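Local atomic coordinates of putative esterase (Bacteroides intestinalis DSM 17393, PDB entry 5VOL), a protein that probably hydrolyses feruloyl esters on arabinoxylan, as a carbohydrate esterase of family 1. Residues C157-M162 / V213-D218; M162-S167 / D227-F232. One frame throughout, in Å; residues are numbered along the deposited sequence.

Contact 1: residues C157-M162 / V213-D218; sequences CAVYAM and VAWFVD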
ATOM      1  N   CYS C 157      18.396  15.373 -12.331  1.00 27.04           N
ATOM      2  CA  CYS C 157      17.517  16.050 -11.378  1.00 26.98           C
ATOM      3  C   CYS C 157      17.147  15.151 -10.202  1.00 25.48           C
ATOM      4  O   CYS C 157      16.771  15.645  -9.129  1.00 26.09           O
ATOM      5  CB  CYS C 157      16.236  16.547 -12.073  1.00 25.29           C
ATOM      6  SG  CYS C 157      15.153  15.252 -12.719  1.00 26.29           S
ATOM      7  N   ALA C 158      17.258  13.833 -10.397  1.00 25.17           N
ATOM      8  CA  ALA C 158      16.786  12.878  -9.399  1.00 22.96           C
ATOM      9  C   ALA C 158      17.541  11.546  -9.441  1.00 23.46           C
ATOM     10  O   ALA C 158      17.859  11.054 -10.517  1.00 20.68           O
ATOM     11  CB  ALA C 158      15.290  12.627  -9.592  1.00 21.85           C
ATOM     12  N   VAL C 159      17.768  10.967  -8.264  1.00 23.87           N
ATOM     13  CA  VAL C 159      18.389   9.652  -8.113  1.00 23.97           C
ATOM     14  C   VAL C 159      17.512   8.745  -7.243  1.00 21.47           C
ATOM     15  O   VAL C 159      17.123   9.128  -6.144  1.00 19.47           O
ATOM     16  CB  VAL C 159      19.791   9.750  -7.468  1.00 21.96           C
ATOM     17  CG1 VAL C 159      20.386   8.348  -7.243  1.00 20.69           C
ATOM     18  CG2 VAL C 159      20.732  10.604  -8.334  1.00 20.04           C
ATOM     19  N   TYR C 160      17.214   7.544  -7.732  1.00 19.61           N
ATOM     20  CA  TYR C 160      16.491   6.554  -6.938  1.00 20.26           C
ATOM     21  C   TYR C 160      17.396   5.331  -6.774  1.00 19.08           C
ATOM     22  O   TYR C 160      17.602   4.582  -7.715  1.00 19.71           O
ATOM     23  CB  TYR C 160      15.172   6.152  -7.605  1.00 15.11           C
ATOM     24  CG  TYR C 160      14.243   5.363  -6.706  1.00 20.38           C
ATOM     25  CD1 TYR C 160      14.490   4.027  -6.404  1.00 20.25           C
ATOM     26  CD2 TYR C 160      13.106   5.959  -6.165  1.00 18.59           C
ATOM     27  CE1 TYR C 160      13.627   3.299  -5.567  1.00 16.98           C
ATOM     28  CE2 TYR C 160      12.238   5.249  -5.332  1.00 19.20           C
ATOM     29  CZ  TYR C 160      12.503   3.926  -5.038  1.00 23.19           C
ATOM     30  OH  TYR C 160      11.636   3.240  -4.220  1.00 21.50           O
ATOM     31  N   ALA C 161      17.911   5.135  -5.573  1.00 17.04           N
ATOM     32  CA  ALA C 161      18.890   4.093  -5.285  1.00 21.11           C
ATOM     33  C   ALA C 161      18.244   2.879  -4.605  1.00 22.68           C
ATOM     34  O   ALA C 161      17.783   3.006  -3.475  1.00 22.63           O
ATOM     35  CB  ALA C 161      19.981   4.669  -4.393  1.00 17.87           C
ATOM     36  N   MET C 162      18.214   1.718  -5.276  1.00 19.09           N
ATOM     37  CA  MET C 162      17.598   0.504  -4.711  1.00 19.82           C
ATOM     38  C   MET C 162      18.631  -0.468  -4.176  1.00 22.59           C
ATOM     39  O   MET C 162      19.497  -0.896  -4.940  1.00 22.92           O
ATOM     40  CB  MET C 162      16.773  -0.251  -5.760  1.00 22.25           C
ATOM     41  CG  MET C 162      15.829   0.592  -6.599  1.00 24.65           C
ATOM     42  SD  MET C 162      15.260  -0.418  -7.976  1.00 25.87           S
ATOM     43  CE  MET C 162      14.274   0.793  -8.843  1.00 22.92           C
ATOM     44  N   VAL C 213      19.814  18.050  -6.308  1.00 25.76           N
ATOM     45  CA  VAL C 213      19.323  16.767  -6.785  1.00 24.37           C
ATOM     46  C   VAL C 213      18.308  16.196  -5.788  1.00 25.17           C
ATOM     47  O   VAL C 213      18.476  16.331  -4.582  1.00 22.30           O
ATOM     48  CB  VAL C 213      20.509  15.774  -7.005  1.00 25.56           C
ATOM     49  CG1 VAL C 213      20.013  14.419  -7.486  1.00 23.70           C
ATOM     50  CG2 VAL C 213      21.518  16.366  -8.019  1.00 24.85           C
ATOM     51  N   ALA C 214      17.249  15.573  -6.297  1.00 22.58           N
ATOM     52  CA  ALA C 214      16.293  14.883  -5.438  1.00 24.60           C
ATOM     53  C   ALA C 214      16.762  13.449  -5.223  1.00 22.44           C
ATOM     54  O   ALA C 214      17.068  12.769  -6.196  1.00 23.69           O
ATOM     55  CB  ALA C 214      14.894  14.897  -6.061  1.00 20.72           C
ATOM     56  N   TRP C 215      16.802  13.003  -3.970  1.00 20.10           N
ATOM     57  CA  TRP C 215      17.319  11.673  -3.623  1.00 23.59           C
ATOM     58  C   TRP C 215      16.278  10.773  -2.960  1.00 22.26           C
ATOM     59  O   TRP C 215      15.533  11.213  -2.090  1.00 24.06           O
ATOM     60  CB  TRP C 215      18.523  11.799  -2.684  1.00 19.68           C
ATOM     61  CG  TRP C 215      19.589  12.746  -3.157  1.00 24.88           C
ATOM     62  CD1 TRP C 215      19.633  14.091  -2.949  1.00 23.07           C
ATOM     63  CD2 TRP C 215      20.785  12.412  -3.887  1.00 22.81           C
ATOM     64  NE1 TRP C 215      20.774  14.619  -3.502  1.00 26.16           N
ATOM     65  CE2 TRP C 215      21.496  13.613  -4.090  1.00 27.73           C
ATOM     66  CE3 TRP C 215      21.316  11.219  -4.384  1.00 24.31           C
ATOM     67  CZ2 TRP C 215      22.716  13.661  -4.782  1.00 27.32           C
ATOM     68  CZ3 TRP C 215      22.539  11.264  -5.072  1.00 29.06           C
ATOM     69  CH2 TRP C 215      23.215  12.483  -5.268  1.00 25.32           C
ATOM     70  N   PHE C 216      16.248   9.507  -3.359  1.00 22.69           N
ATOM     71  CA  PHE C 216      15.347   8.518  -2.759  1.00 18.96           C
ATOM     72  C   PHE C 216      16.153   7.236  -2.529  1.00 20.15           C
ATOM     73  O   PHE C 216      16.696   6.672  -3.474  1.00 21.62           O
ATOM     74  CB  PHE C 216      14.144   8.266  -3.681  1.00 19.29           C
ATOM     75  CG  PHE C 216      12.919   7.710  -2.985  1.00 23.80           C
ATOM     76  CD1 PHE C 216      12.944   6.462  -2.369  1.00 18.29           C
ATOM     77  CD2 PHE C 216      11.725   8.434  -2.981  1.00 23.35           C
ATOM     78  CE1 PHE C 216      11.809   5.942  -1.749  1.00 22.61           C
ATOM     79  CE2 PHE C 216      10.584   7.926  -2.367  1.00 21.62           C
ATOM     80  CZ  PHE C 216      10.621   6.677  -1.737  1.00 20.66           C
ATOM     81  N   VAL C 217      16.252   6.803  -1.277  1.00 21.44           N
ATOM     82  CA  VAL C 217      16.985   5.590  -0.921  1.00 21.71           C
ATOM     83  C   VAL C 217      16.031   4.523  -0.379  1.00 22.50           C
ATOM     84  O   VAL C 217      15.280   4.766   0.574  1.00 21.84           O
ATOM     85  CB  VAL C 217      18.079   5.905   0.105  1.00 20.00           C
ATOM     86  CG1 VAL C 217      18.773   4.626   0.574  1.00 22.53           C
ATOM     87  CG2 VAL C 217      19.081   6.899  -0.514  1.00 20.85           C
ATOM     88  N   ASP C 218      16.072   3.338  -0.984  1.00 19.93           N
ATOM     89  CA  ASP C 218      15.081   2.284  -0.734  1.00 19.23           C
ATOM     90  C   ASP C 218      15.794   0.943  -0.561  1.00 22.22           C
ATOM     91  O   ASP C 218      16.367   0.447  -1.527  1.00 21.25           O
ATOM     92  CB  ASP C 218      14.101   2.239  -1.913  1.00 19.69           C
ATOM     93  CG  ASP C 218      12.966   1.262  -1.730  1.00 22.70           C
ATOM     94  OD1 ASP C 218      12.731   0.761  -0.608  1.00 20.13           O
ATOM     95  OD2 ASP C 218      12.276   1.018  -2.746  1.00 23.10           O
TER
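Tyr160 lies with CE2 over one face of the Phe216 ring, offset toward its rim. The two rings form an offset stack, with centroids 4.6 Å apart and planes 18° from parallel. Phe216 O lies over one face of the Tyr160 ring, toward its rim. At the edge of the Tyr160 ring, Tyr160 OH gives a hydrogen bond of 2.7 Å to Asp218 OD2, and Met162 CG also sits at the edge, in the ring plane. Trp215 carries Val213 CG1 over one face, while Val159 CB meets Trp215 CE3 at 3.7 Å.

These residues join two neighbouring parallel strands, 158-162 and 214-218, of the central sheet of an alpha/beta-hydrolase fold. Tyr160 and Phe216 are paired across the strands. In both, CG is anti to the backbone N (chi1 -168° in Tyr160), which points the rings the same way, side by side. The ring of Tyr160 stands 86° to the Asp218 carboxylate, and its hydroxyl comes from above that plane. Asp218 OD2 also has a salt bridge to Arg248, and Tyr160 OH is hydrogen-bonded to Gln263 of helix 254-271, which packs on this side of the sheet. A leucine in place of Tyr160 would probably strip the Phe216 face of its stacking partner and leave Asp218 OD2 without its bond from the hydroxyl.

The opposite side carries Val159, Ala161, Trp215 and Val217. Helix 140-151 packs there, with Thr146 against Val159, Ala161 and Trp215. The indole nitrogen, Trp215 NE1, bonds to Leu210 O.

Five backbone hydrogen bonds run between the strands. Val159 uses both its groups, N to Ala214 O at 2.8 Å and O from Phe216 N at 2.9 Å. Ala161 does likewise: its N reaches Phe216 O, and its O takes Asp218 N at 3.0 Å.

Contact 2: residues M162-S167 / D227-F232; sequences MSALMS and DRNIEF
Arg228 passes its aliphatic chain along Ser167, with CD 3.0 Å from Ser167 OG. Polar partners on NH1 and NE fix how its guanidinium is turned. NH1 makes a salt bridge of 2.7 Å with Glu231 OE2, one turn on, in the guanidinium plane and on the syn lone pair of that oxygen. NE bonds to Ile168 O, the next residue along the loop.

Asn229 comes next and carries the polar link. Its ND2 gives a bent hydrogen bond of 3.0 Å to Ala164 O, on a lone pair in the carbonyl plane but tilted 30° from the Asn229 amide plane, and a second to Leu225 O, just before helix 226-238. Asn229 OD1 bonds to a water at 2.6 Å, which in turn takes Ala164 N. The same OD1 touches Met166 CG at 3.4 Å.

Phe232 closes the contact. The Met166 chain is bent at chi2 (-53°), which brings its methyl over the ring face, with CE 3.9 Å and SD 4.5 Å from the Phe232 centroid.

With the Asn229 bond, this Met-aromatic contact joins the loop after strand 158-162 to helix 226-238, and Ser163 in that loop touches Asp223 and His252 of a probable Ser-His-Asp triad.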
ATOM      1  N   MET C 162      18.214   1.718  -5.276  1.00 19.09           N
ATOM      2  CA  MET C 162      17.598   0.504  -4.711  1.00 19.82           C
ATOM      3  C   MET C 162      18.631  -0.468  -4.176  1.00 22.59           C
ATOM      4  O   MET C 162      19.497  -0.896  -4.940  1.00 22.92           O
ATOM      5  CB  MET C 162      16.773  -0.251  -5.760  1.00 22.25           C
ATOM      6  CG  MET C 162      15.829   0.592  -6.599  1.00 24.65           C
ATOM      7  SD  MET C 162      15.260  -0.418  -7.976  1.00 25.87           S
ATOM      8  CE  MET C 162      14.274   0.793  -8.843  1.00 22.92           C
ATOM      9  N   SER C 163      18.519  -0.833  -2.897  1.00 21.20           N
ATOM     10  CA  SER C 163      19.407  -1.821  -2.284  1.00 23.06           C
ATOM     11  C   SER C 163      20.857  -1.546  -2.680  1.00 22.75           C
ATOM     12  O   SER C 163      21.577  -2.459  -3.103  1.00 21.76           O
ATOM     13  CB  SER C 163      19.011  -3.227  -2.716  1.00 21.68           C
ATOM     14  OG  SER C 163      17.604  -3.420  -2.661  1.00 23.81           O
ATOM     15  N   ALA C 164      21.260  -0.282  -2.580  1.00 20.02           N
ATOM     16  CA  ALA C 164      22.410   0.219  -3.334  1.00 22.25           C
ATOM     17  C   ALA C 164      23.743  -0.211  -2.746  1.00 21.66           C
ATOM     18  O   ALA C 164      23.886  -0.325  -1.538  1.00 19.14           O
ATOM     19  CB  ALA C 164      22.359   1.739  -3.425  1.00 16.18           C
ATOM     20  N   LEU C 165      24.717  -0.443  -3.618  1.00 21.81           N
ATOM     21  CA  LEU C 165      26.091  -0.674  -3.174  1.00 22.26           C
ATOM     22  C   LEU C 165      26.749   0.681  -2.919  1.00 25.39           C
ATOM     23  O   LEU C 165      27.524   1.166  -3.739  1.00 26.34           O
ATOM     24  CB  LEU C 165      26.868  -1.469  -4.216  1.00 24.25           C
ATOM     25  CG  LEU C 165      28.305  -1.895  -3.900  1.00 24.12           C
ATOM     26  CD1 LEU C 165      28.318  -2.952  -2.789  1.00 23.02           C
ATOM     27  CD2 LEU C 165      28.987  -2.421  -5.169  1.00 22.20           C
ATOM     28  N   MET C 166      26.389   1.309  -1.800  1.00 27.35           N
ATOM     29  CA  MET C 166      26.860   2.654  -1.473  1.00 24.91           C
ATOM     30  C   MET C 166      28.351   2.621  -1.146  1.00 23.31           C
ATOM     31  O   MET C 166      29.068   3.594  -1.342  1.00 24.70           O
ATOM     32  CB  MET C 166      26.077   3.221  -0.291  1.00 22.68           C
ATOM     33  CG  MET C 166      24.597   3.496  -0.588  1.00 20.52           C
ATOM     34  SD  MET C 166      24.355   4.530  -2.052  1.00 23.77           S
ATOM     35  CE  MET C 166      22.643   5.086  -1.790  1.00 19.40           C
ATOM     36  N   SER C 167      28.778   1.493  -0.595  1.00 29.51           N
ATOM     37  CA  SER C 167      30.186   1.202  -0.338  1.00 30.10           C
ATOM     38  C   SER C 167      30.275  -0.288  -0.073  1.00 29.97           C
ATOM     39  O   SER C 167      29.245  -0.945   0.059  1.00 27.87           O
ATOM     40  CB  SER C 167      30.731   2.003   0.852  1.00 29.11           C
ATOM     41  OG  SER C 167      30.045   1.690   2.058  1.00 36.19           O
ATOM     42  N   ASP C 227      23.058  -1.783   6.113  1.00 25.78           N
ATOM     43  CA  ASP C 227      23.890  -0.976   6.998  1.00 25.76           C
ATOM     44  C   ASP C 227      24.606   0.163   6.263  1.00 25.87           C
ATOM     45  O   ASP C 227      24.711   1.276   6.797  1.00 27.32           O
ATOM     46  CB  ASP C 227      24.895  -1.872   7.736  1.00 30.22           C
ATOM     47  CG  ASP C 227      24.260  -2.616   8.906  1.00 33.36           C
ATOM     48  OD1 ASP C 227      23.037  -2.448   9.138  1.00 29.82           O
ATOM     49  OD2 ASP C 227      24.975  -3.375   9.597  1.00 36.25           O
ATOM     50  N   ARG C 228      25.081  -0.089   5.045  1.00 24.32           N
ATOM     51  CA  ARG C 228      25.732   0.969   4.271  1.00 22.83           C
ATOM     52  C   ARG C 228      24.740   2.021   3.770  1.00 25.26           C
ATOM     53  O   ARG C 228      25.090   3.191   3.618  1.00 22.54           O
ATOM     54  CB  ARG C 228      26.484   0.392   3.072  1.00 25.79           C
ATOM     55  CG  ARG C 228      27.683  -0.463   3.439  1.00 27.30           C
ATOM     56  CD  ARG C 228      28.642   0.267   4.350  1.00 35.69           C
ATOM     57  NE  ARG C 228      29.935  -0.423   4.434  1.00 38.21           N
ATOM     58  CZ  ARG C 228      30.733  -0.390   5.496  1.00 42.90           C
ATOM     59  NH1 ARG C 228      30.380   0.297   6.579  1.00 41.00           N
ATOM     60  NH2 ARG C 228      31.885  -1.053   5.481  1.00 46.18           N
ATOM     61  N   ASN C 229      23.518   1.596   3.461  1.00 24.63           N
ATOM     62  CA  ASN C 229      22.510   2.551   2.992  1.00 25.14           C
ATOM     63  C   ASN C 229      22.086   3.445   4.145  1.00 22.42           C
ATOM     64  O   ASN C 229      21.793   4.626   3.960  1.00 24.37           O
ATOM     65  CB  ASN C 229      21.309   1.827   2.377  1.00 22.09           C
ATOM     66  CG  ASN C 229      21.544   1.460   0.940  1.00 22.70           C
ATOM     67  OD1 ASN C 229      21.441   2.306   0.051  1.00 22.66           O
ATOM     68  ND2 ASN C 229      21.926   0.204   0.699  1.00 24.80           N
ATOM     69  N   ILE C 230      22.081   2.874   5.342  1.00 23.68           N
ATOM     70  CA  ILE C 230      21.797   3.631   6.543  1.00 24.45           C
ATOM     71  C   ILE C 230      22.865   4.697   6.750  1.00 29.35           C
ATOM     72  O   ILE C 230      22.550   5.857   7.045  1.00 26.49           O
ATOM     73  CB  ILE C 230      21.702   2.709   7.781  1.00 25.28           C
ATOM     74  CG1 ILE C 230      20.372   1.939   7.764  1.00 23.31           C
ATOM     75  CG2 ILE C 230      21.861   3.520   9.054  1.00 24.05           C
ATOM     76  CD1 ILE C 230      20.238   0.865   8.857  1.00 23.74           C
ATOM     77  N   GLU C 231      24.132   4.317   6.588  1.00 26.08           N
ATOM     78  CA  GLU C 231      25.218   5.278   6.747  1.00 23.75           C
ATOM     79  C   GLU C 231      25.107   6.395   5.725  1.00 22.75           C
ATOM     80  O   GLU C 231      25.377   7.558   6.025  1.00 26.91           O
ATOM     81  CB  GLU C 231      26.593   4.599   6.607  1.00 24.78           C
ATOM     82  CG  GLU C 231      26.914   3.577   7.664  1.00 26.71           C
ATOM     83  CD  GLU C 231      28.214   2.837   7.341  1.00 35.79           C
ATOM     84  OE1 GLU C 231      29.132   3.461   6.763  1.00 40.57           O
ATOM     85  OE2 GLU C 231      28.301   1.636   7.638  1.00 35.90           O
ATOM     86  N   PHE C 232      24.745   6.044   4.499  1.00 20.62           N
ATOM     87  CA  PHE C 232      24.560   7.063   3.483  1.00 21.82           C
ATOM     88  C   PHE C 232      23.442   8.024   3.892  1.00 23.68           C
ATOM     89  O   PHE C 232      23.595   9.248   3.820  1.00 24.53           O
ATOM     90  CB  PHE C 232      24.234   6.427   2.137  1.00 20.19           C
ATOM     91  CG  PHE C 232      23.876   7.420   1.075  1.00 22.43           C
ATOM     92  CD1 PHE C 232      24.860   8.013   0.301  1.00 22.91           C
ATOM     93  CD2 PHE C 232      22.553   7.774   0.855  1.00 24.62           C
ATOM     94  CE1 PHE C 232      24.531   8.932  -0.681  1.00 24.87           C
ATOM     95  CE2 PHE C 232      22.217   8.686  -0.126  1.00 20.63           C
ATOM     96  CZ  PHE C 232      23.203   9.267  -0.892  1.00 23.99           C
TER
HETATM   97  O   HOH W   1      19.430   1.641  -1.376  1.00 21.35           O

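How the contacts relate
Both contacts are buried, but contact 1 lies deeper, about 9 Å from the centre of the chain to its own centre, against about 14 Å for contact 2. Contact 1 is strand on strand, built on backbone bonds and an aromatic stack. Contact 2 is loop on helix, held by one side-chain-to-backbone hydrogen bond, a bridging water and methionine packing. They share Met162, where the first strand becomes the loop, and helix 226-238 follows strand 214-218. They also touch: Asp218 O probably accepts a hydrogen bond from Ser163 N, while Ala161 and Val217 pack on Met166 and Phe232. The helix also reaches outward, as Asp227 makes a salt bridge to Arg237 of the second subunit.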